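Local atomic coordinates of Non-ribosomal peptide synthetase (Streptomyces halstedii, PDB entry 3WV4), a protein that belongs to the AMP-binding enzyme family of the ANL clan and is the N-terminal domain fragment of a non-ribosomal peptide synthetase. Residues Ala292-Thr296 with Thr323-Leu327; Leu309-Ser315 with Gly333-Met339. All blocks are in the same frame, centred on the assembly; numbering follows the deposited sequence.

Contact 1 (Ala292-Thr296 with Thr323-Leu327); sequences ASMLT and TIDAL
Ala292 opens the contact with its CB set against the CG2 methyl of Thr323, 3.5 Å between the two carbons. That methyl is brought there by a first torsion that places CG2 anti to the backbone N of Thr323, leaving OG1 on the side of Ser293. One residue on, Ser293 OG and Thr323 OG1 are 4.2 Å apart and not bonded; the serine hydroxyl is instead hydrogen-bonded within its own helix, to Pro289 O. Leu295 adds a looser apolar touch, its CD2 lying 4.5 Å from CD2 of Leu327. Thr296 has the largest contact area of the first segment. Its OG1 stands at chi1 54°, between N and the carbonyl carbon, and hydrogen-bonds back to the carbonyl O of Ser293 at 2.7 Å, with the donor tilted 27° from the carbonyl plane. The bond helps hold this rotamer, in which CG2 faces the second helix and packs on Ala326 CB at 3.5 Å and on the CD2 branch of Leu327 at 3.9 Å. No hydrogen bond links the two segments; the 250 Å² buried between them is chiefly apolar contact by alanine and threonine methyls and the Leu327 side chain. The short helical axes approach to 9.5 Å and run in broadly the same direction, 43° apart. Helices 289-300 and 321-330 thus form a layer on the parallel strands of an alpha/beta sheet: Leu295 and Leu327 each touch Phe312 of strand 311-314, and Leu295 also meets Met285 of strand 284-287 and, on helix 273-280, Val274 and Leu277.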
ATOM      1  N   ALA A 292     -16.318  -7.128  -3.580  1.00 39.90           N
ATOM      2  CA  ALA A 292     -16.564  -8.357  -4.361  1.00 40.56           C
ATOM      3  C   ALA A 292     -18.089  -8.684  -4.554  1.00 44.77           C
ATOM      4  O   ALA A 292     -18.518  -9.010  -5.673  1.00 43.21           O
ATOM      5  CB  ALA A 292     -15.856  -9.505  -3.711  1.00 36.39           C
ATOM      6  N   SER A 293     -18.882  -8.611  -3.472  1.00 45.76           N
ATOM      7  CA  SER A 293     -20.340  -8.853  -3.530  1.00 48.27           C
ATOM      8  C   SER A 293     -21.016  -7.863  -4.458  1.00 47.99           C
ATOM      9  O   SER A 293     -21.826  -8.246  -5.283  1.00 53.55           O
ATOM     10  CB  SER A 293     -21.006  -8.676  -2.172  1.00 51.08           C
ATOM     11  OG  SER A 293     -20.180  -9.145  -1.159  1.00 55.37           O
ATOM     12  N   MET A 294     -20.660  -6.605  -4.341  1.00 43.87           N
ATOM     13  CA  MET A 294     -21.184  -5.583  -5.250  1.00 47.61           C
ATOM     14  C   MET A 294     -20.872  -5.961  -6.709  1.00 49.04           C
ATOM     15  O   MET A 294     -21.742  -5.845  -7.582  1.00 48.03           O
ATOM     16  CB  MET A 294     -20.576  -4.227  -4.928  1.00 49.96           C
ATOM     17  CG  MET A 294     -21.314  -3.002  -5.470  1.00 57.37           C
ATOM     18  SD  MET A 294     -20.307  -1.471  -5.534  1.00 70.35           S
ATOM     19  CE  MET A 294     -19.426  -1.482  -3.954  1.00 71.10           C
ATOM     20  N   LEU A 295     -19.632  -6.400  -6.969  1.00 43.37           N
ATOM     21  CA  LEU A 295     -19.248  -6.815  -8.311  1.00 43.53           C
ATOM     22  C   LEU A 295     -20.047  -8.030  -8.851  1.00 44.63           C
ATOM     23  O   LEU A 295     -20.408  -8.077 -10.013  1.00 44.67           O
ATOM     24  CB  LEU A 295     -17.735  -7.116  -8.392  1.00 40.29           C
ATOM     25  CG  LEU A 295     -17.144  -7.412  -9.811  1.00 40.87           C
ATOM     26  CD1 LEU A 295     -17.699  -6.505 -10.900  1.00 38.08           C
ATOM     27  CD2 LEU A 295     -15.618  -7.389  -9.911  1.00 43.20           C
ATOM     28  N   THR A 296     -20.309  -9.012  -8.014  1.00 45.95           N
ATOM     29  CA  THR A 296     -21.067 -10.191  -8.447  1.00 49.49           C
ATOM     30  C   THR A 296     -22.564  -9.846  -8.686  1.00 53.45           C
ATOM     31  O   THR A 296     -23.170 -10.315  -9.650  1.00 59.41           O
ATOM     32  CB  THR A 296     -20.956 -11.286  -7.402  1.00 47.41           C
ATOM     33  OG1 THR A 296     -21.356 -10.755  -6.139  1.00 50.19           O
ATOM     34  CG2 THR A 296     -19.487 -11.796  -7.305  1.00 46.89           C
ATOM     35  N   THR A 323     -19.343 -15.839  -2.465  1.00 38.66           N
ATOM     36  CA  THR A 323     -18.785 -14.765  -3.251  1.00 40.68           C
ATOM     37  C   THR A 323     -17.705 -15.329  -4.171  1.00 36.69           C
ATOM     38  O   THR A 323     -17.646 -14.986  -5.334  1.00 34.80           O
ATOM     39  CB  THR A 323     -18.206 -13.662  -2.363  1.00 42.70           C
ATOM     40  OG1 THR A 323     -19.228 -13.172  -1.513  1.00 45.88           O
ATOM     41  CG2 THR A 323     -17.659 -12.502  -3.203  1.00 43.18           C
ATOM     42  N   ILE A 324     -16.892 -16.231  -3.634  1.00 36.05           N
ATOM     43  CA  ILE A 324     -15.832 -16.842  -4.403  1.00 35.39           C
ATOM     44  C   ILE A 324     -16.407 -17.488  -5.639  1.00 33.78           C
ATOM     45  O   ILE A 324     -15.933 -17.247  -6.745  1.00 33.32           O
ATOM     46  CB  ILE A 324     -15.038 -17.876  -3.581  1.00 36.24           C
ATOM     47  CG1 ILE A 324     -14.344 -17.183  -2.394  1.00 37.40           C
ATOM     48  CG2 ILE A 324     -13.991 -18.570  -4.446  1.00 35.02           C
ATOM     49  CD1 ILE A 324     -13.884 -18.185  -1.330  1.00 38.90           C
ATOM     50  N   ASP A 325     -17.458 -18.268  -5.441  1.00 34.06           N
ATOM     51  CA  ASP A 325     -18.089 -19.030  -6.497  1.00 35.44           C
ATOM     52  C   ASP A 325     -18.653 -18.083  -7.534  1.00 35.83           C
ATOM     53  O   ASP A 325     -18.500 -18.308  -8.748  1.00 33.26           O
ATOM     54  CB  ASP A 325     -19.203 -19.927  -5.945  1.00 37.92           C
ATOM     55  CG  ASP A 325     -18.680 -21.100  -5.075  1.00 40.63           C
ATOM     56  OD1 ASP A 325     -17.465 -21.452  -5.119  1.00 40.33           O
ATOM     57  OD2 ASP A 325     -19.512 -21.655  -4.299  1.00 41.19           O
ATOM     58  N   ALA A 326     -19.267 -17.005  -7.062  1.00 35.41           N
ATOM     59  CA  ALA A 326     -19.932 -16.081  -7.955  1.00 32.47           C
ATOM     60  C   ALA A 326     -18.909 -15.372  -8.845  1.00 32.48           C
ATOM     61  O   ALA A 326     -19.169 -15.090 -10.008  1.00 30.11           O
ATOM     62  CB  ALA A 326     -20.697 -15.085  -7.149  1.00 34.57           C
ATOM     63  N   LEU A 327     -17.740 -15.086  -8.279  1.00 31.23           N
ATOM     64  CA  LEU A 327     -16.717 -14.405  -9.017  1.00 30.24           C
ATOM     65  C   LEU A 327     -16.187 -15.335 -10.090  1.00 29.93           C
ATOM     66  O   LEU A 327     -15.907 -14.902 -11.200  1.00 28.11           O
ATOM     67  CB  LEU A 327     -15.549 -14.042  -8.118  1.00 29.04           C
ATOM     68  CG  LEU A 327     -15.631 -12.793  -7.262  1.00 29.38           C
ATOM     69  CD1 LEU A 327     -14.433 -12.851  -6.325  1.00 27.02           C
ATOM     70  CD2 LEU A 327     -15.704 -11.479  -8.052  1.00 29.52           C
TER

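Contact 2 (Leu309-Ser315 with Gly333-Met339); sequences LRMFTNS and GAQVVRM
Four backbone hydrogen bonds join Arg310-Asn314 to Gln335-Val337 as parallel strands, each residue of 311-314 pairing with one of 335-338. Phe312 is gripped twice by its backbone: its N gives to Gln335 O at 2.9 Å, and its O accepts from Val337 N, also at 2.9 Å. Asn314 N to Val337 O is longer, 3.2 Å. The first bond of the series runs from Gln335 N to Arg310 O, where the chain is still in the loop before strand 311-314; here the donor sits 50° out of the carbonyl plane. Side chains alternate between the two faces. On the face of Phe312, Ala334 CB lies 3.7 Å from CE2 of the ring, and Val336 CG2 approaches CD2 more loosely. On the opposite face Met311, its CG anti to the backbone N (chi1 -165°), lies obliquely across Val337, with 3.7 Å between Met311 CG and Val337 CG2. Met339 leans toward the first segment, its CB 3.4 Å from Asn314 O, and a bend at chi3, -67°, brings its CE methyl to Thr313 CB at 3.8 Å. In the next shell, a water donates to Gln335 OE1 at 2.7 Å and binds Arg310 NH1 only weakly; the guanidinium group also forms a salt bridge with Asp235, while Asn314 ND2 is held by Ala317 O. The two segments belong to a beta-alpha-beta unit, strand 311-314, helix 321-330, strand 335-340. Strand 284-287 pairs in parallel with the other edge of strand 311-314, and helix 215-229 packs through Leu229 on Met311, Thr313 and Val337.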
ATOM      1  N   LEU A 309     -10.020  -9.606 -16.932  1.00 29.67           N
ATOM      2  CA  LEU A 309      -9.703  -9.879 -15.533  1.00 29.72           C
ATOM      3  C   LEU A 309      -9.142 -11.287 -15.304  1.00 29.35           C
ATOM      4  O   LEU A 309      -9.806 -12.279 -15.615  1.00 30.04           O
ATOM      5  CB  LEU A 309     -10.936  -9.689 -14.693  1.00 30.00           C
ATOM      6  CG  LEU A 309     -11.210  -8.227 -14.330  1.00 30.29           C
ATOM      7  CD1 LEU A 309     -12.516  -8.176 -13.611  1.00 31.18           C
ATOM      8  CD2 LEU A 309     -10.120  -7.643 -13.423  1.00 31.25           C
ATOM      9  N   ARG A 310      -7.923 -11.339 -14.760  1.00 28.04           N
ATOM     10  CA  ARG A 310      -7.225 -12.576 -14.466  1.00 26.75           C
ATOM     11  C   ARG A 310      -6.963 -12.858 -12.983  1.00 27.25           C
ATOM     12  O   ARG A 310      -6.649 -14.003 -12.602  1.00 27.36           O
ATOM     13  CB  ARG A 310      -5.917 -12.648 -15.270  1.00 25.84           C
ATOM     14  CG  ARG A 310      -4.732 -11.864 -14.707  1.00 25.59           C
ATOM     15  CD  ARG A 310      -3.527 -11.956 -15.679  1.00 24.38           C
ATOM     16  NE  ARG A 310      -2.356 -11.297 -15.121  1.00 23.83           N
ATOM     17  CZ  ARG A 310      -1.483 -11.871 -14.270  1.00 22.66           C
ATOM     18  NH1 ARG A 310      -1.600 -13.123 -13.915  1.00 22.28           N
ATOM     19  NH2 ARG A 310      -0.464 -11.202 -13.813  1.00 22.81           N
ATOM     20  N   MET A 311      -7.082 -11.858 -12.124  1.00 28.09           N
ATOM     21  CA  MET A 311      -6.863 -12.095 -10.678  1.00 27.37           C
ATOM     22  C   MET A 311      -7.569 -11.085  -9.826  1.00 26.87           C
ATOM     23  O   MET A 311      -7.587  -9.894 -10.161  1.00 28.99           O
ATOM     24  CB  MET A 311      -5.372 -12.037 -10.315  1.00 26.18           C
ATOM     25  CG  MET A 311      -5.031 -12.621  -8.952  1.00 26.15           C
ATOM     26  SD  MET A 311      -3.253 -12.652  -8.632  1.00 24.88           S
ATOM     27  CE  MET A 311      -2.698 -13.728  -9.966  1.00 25.34           C
ATOM     28  N   PHE A 312      -8.200 -11.593  -8.772  1.00 27.78           N
ATOM     29  CA  PHE A 312      -8.700 -10.837  -7.671  1.00 27.08           C
ATOM     30  C   PHE A 312      -7.862 -11.171  -6.444  1.00 27.51           C
ATOM     31  O   PHE A 312      -7.655 -12.363  -6.147  1.00 25.81           O
ATOM     32  CB  PHE A 312     -10.127 -11.238  -7.326  1.00 27.45           C
ATOM     33  CG  PHE A 312     -11.088 -10.961  -8.412  1.00 28.23           C
ATOM     34  CD1 PHE A 312     -11.574  -9.680  -8.617  1.00 27.77           C
ATOM     35  CD2 PHE A 312     -11.501 -11.986  -9.273  1.00 29.37           C
ATOM     36  CE1 PHE A 312     -12.462  -9.415  -9.651  1.00 28.64           C
ATOM     37  CE2 PHE A 312     -12.387 -11.716 -10.325  1.00 30.03           C
ATOM     38  CZ  PHE A 312     -12.864 -10.414 -10.517  1.00 28.09           C
ATOM     39  N   THR A 313      -7.422 -10.141  -5.730  1.00 26.94           N
ATOM     40  CA  THR A 313      -6.653 -10.357  -4.539  1.00 30.52           C
ATOM     41  C   THR A 313      -7.390  -9.734  -3.340  1.00 31.84           C
ATOM     42  O   THR A 313      -7.731  -8.566  -3.347  1.00 29.68           O
ATOM     43  CB  THR A 313      -5.220  -9.825  -4.667  1.00 28.69           C
ATOM     44  OG1 THR A 313      -5.197  -8.427  -4.838  1.00 26.63           O
ATOM     45  CG2 THR A 313      -4.596 -10.381  -5.861  1.00 30.78           C
ATOM     46  N   ASN A 314      -7.557 -10.535  -2.307  1.00 34.58           N
ATOM     47  CA  ASN A 314      -8.331 -10.153  -1.178  1.00 41.56           C
ATOM     48  C   ASN A 314      -7.423 -10.145   0.022  1.00 46.72           C
ATOM     49  O   ASN A 314      -6.814 -11.173   0.371  1.00 44.93           O
ATOM     50  CB  ASN A 314      -9.484 -11.123  -0.946  1.00 44.86           C
ATOM     51  CG  ASN A 314     -10.406 -10.655   0.180  1.00 46.62           C
ATOM     52  OD1 ASN A 314     -11.062  -9.627   0.059  1.00 54.86           O
ATOM     53  ND2 ASN A 314     -10.467 -11.404   1.246  1.00 40.91           N
ATOM     54  N   SER A 315      -7.313  -8.960   0.624  1.00 50.97           N
ATOM     55  CA  SER A 315      -6.743  -8.827   1.949  1.00 59.98           C
ATOM     56  C   SER A 315      -7.954  -8.423   2.816  1.00 64.32           C
ATOM     57  O   SER A 315      -9.093  -8.829   2.537  1.00 68.94           O
ATOM     58  CB  SER A 315      -5.519  -7.842   1.965  1.00 55.80           C
ATOM     59  OG  SER A 315      -5.719  -6.639   1.227  1.00 58.68           O
ATOM     60  N   GLY A 333     -11.821 -16.935 -16.029  1.00 31.04           N
ATOM     61  CA  GLY A 333     -10.382 -16.774 -16.248  1.00 30.67           C
ATOM     62  C   GLY A 333      -9.621 -16.162 -15.103  1.00 30.74           C
ATOM     63  O   GLY A 333      -8.434 -15.921 -15.223  1.00 33.01           O
ATOM     64  N   ALA A 334     -10.288 -15.903 -13.980  1.00 29.91           N
ATOM     65  CA  ALA A 334      -9.692 -15.110 -12.973  1.00 27.70           C
ATOM     66  C   ALA A 334      -9.476 -15.971 -11.753  1.00 28.81           C
ATOM     67  O   ALA A 334     -10.331 -16.759 -11.411  1.00 32.34           O
ATOM     68  CB  ALA A 334     -10.557 -13.874 -12.644  1.00 28.60           C
ATOM     69  N   GLN A 335      -8.323 -15.804 -11.113  1.00 26.93           N
ATOM     70  CA  GLN A 335      -7.964 -16.530  -9.880  1.00 27.01           C
ATOM     71  C   GLN A 335      -8.314 -15.688  -8.681  1.00 25.28           C
ATOM     72  O   GLN A 335      -8.258 -14.476  -8.767  1.00 27.27           O
ATOM     73  CB  GLN A 335      -6.463 -16.826  -9.884  1.00 26.59           C
ATOM     74  CG  GLN A 335      -6.128 -17.808 -10.992  1.00 27.43           C
ATOM     75  CD  GLN A 335      -4.650 -17.973 -11.224  1.00 28.73           C
ATOM     76  OE1 GLN A 335      -3.905 -16.998 -11.482  1.00 30.73           O
ATOM     77  NE2 GLN A 335      -4.230 -19.202 -11.268  1.00 28.69           N
ATOM     78  N   VAL A 336      -8.773 -16.313  -7.605  1.00 25.75           N
ATOM     79  CA  VAL A 336      -9.253 -15.609  -6.424  1.00 24.27           C
ATOM     80  C   VAL A 336      -8.348 -15.958  -5.277  1.00 25.12           C
ATOM     81  O   VAL A 336      -8.285 -17.108  -4.818  1.00 26.29           O
ATOM     82  CB  VAL A 336     -10.670 -16.024  -6.091  1.00 25.14           C
ATOM     83  CG1 VAL A 336     -11.108 -15.354  -4.794  1.00 26.91           C
ATOM     84  CG2 VAL A 336     -11.603 -15.687  -7.223  1.00 26.00           C
ATOM     85  N   VAL A 337      -7.534 -14.994  -4.900  1.00 25.66           N
ATOM     86  CA  VAL A 337      -6.327 -15.239  -4.139  1.00 25.83           C
ATOM     87  C   VAL A 337      -6.474 -14.773  -2.702  1.00 26.22           C
ATOM     88  O   VAL A 337      -6.756 -13.596  -2.490  1.00 26.25           O
ATOM     89  CB  VAL A 337      -5.135 -14.524  -4.784  1.00 25.57           C
ATOM     90  CG1 VAL A 337      -3.913 -14.693  -3.927  1.00 25.84           C
ATOM     91  CG2 VAL A 337      -4.922 -15.047  -6.214  1.00 25.08           C
ATOM     92  N   ARG A 338      -6.294 -15.696  -1.744  1.00 25.07           N
ATOM     93  CA  ARG A 338      -6.417 -15.330  -0.365  1.00 27.83           C
ATOM     94  C   ARG A 338      -5.111 -14.861   0.186  1.00 27.27           C
ATOM     95  O   ARG A 338      -4.047 -15.385  -0.167  1.00 26.60           O
ATOM     96  CB  ARG A 338      -6.984 -16.485   0.469  1.00 31.96           C
ATOM     97  CG  ARG A 338      -8.465 -16.868   0.167  1.00 33.26           C
ATOM     98  CD  ARG A 338      -8.594 -18.272  -0.483  1.00 39.24           C
ATOM     99  NE  ARG A 338      -8.095 -19.342   0.347  1.00 39.46           N
ATOM    100  CZ  ARG A 338      -7.711 -20.561  -0.037  1.00 38.65           C
ATOM    101  NH1 ARG A 338      -7.648 -20.959  -1.295  1.00 37.65           N
ATOM    102  NH2 ARG A 338      -7.366 -21.421   0.911  1.00 42.81           N
ATOM    103  N   MET A 339      -5.178 -13.892   1.093  1.00 27.48           N
ATOM    104  CA  MET A 339      -3.995 -13.300   1.708  1.00 29.22           C
ATOM    105  C   MET A 339      -4.313 -12.946   3.149  1.00 28.01           C
ATOM    106  O   MET A 339      -5.451 -12.734   3.480  1.00 27.13           O
ATOM    107  CB  MET A 339      -3.597 -12.016   0.960  1.00 28.44           C
ATOM    108  CG  MET A 339      -3.547 -12.240  -0.554  1.00 30.99           C
ATOM    109  SD  MET A 339      -2.723 -10.964  -1.454  1.00 30.61           S
ATOM    110  CE  MET A 339      -3.883  -9.657  -1.159  1.00 36.82           C
TER
HETATM  111  O   HOH W   1      -4.452 -15.042 -13.295  1.00 37.51           O

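From the N terminus, the chain passes through helix 289-300, strand 311-314, helix 321-330 and strand 335-340, so the segments of the two contacts alternate. Contact 1 closes a loop from Ala292-Thr296 to Thr323-Leu327, with strand 311-314 inside it; contact 2 closes the next, from Leu309-Ser315 to Gly333-Met339, with helix 321-330 inside. The loops therefore cross: each contact spans one partner of the other. Their centres are about 11 Å apart, and the second helix also reaches the second strand, Leu327 CD1 lying 4.1 Å from Val336 CG2. Together they tie a helix pair to two parallel strands through one shared apolar layer.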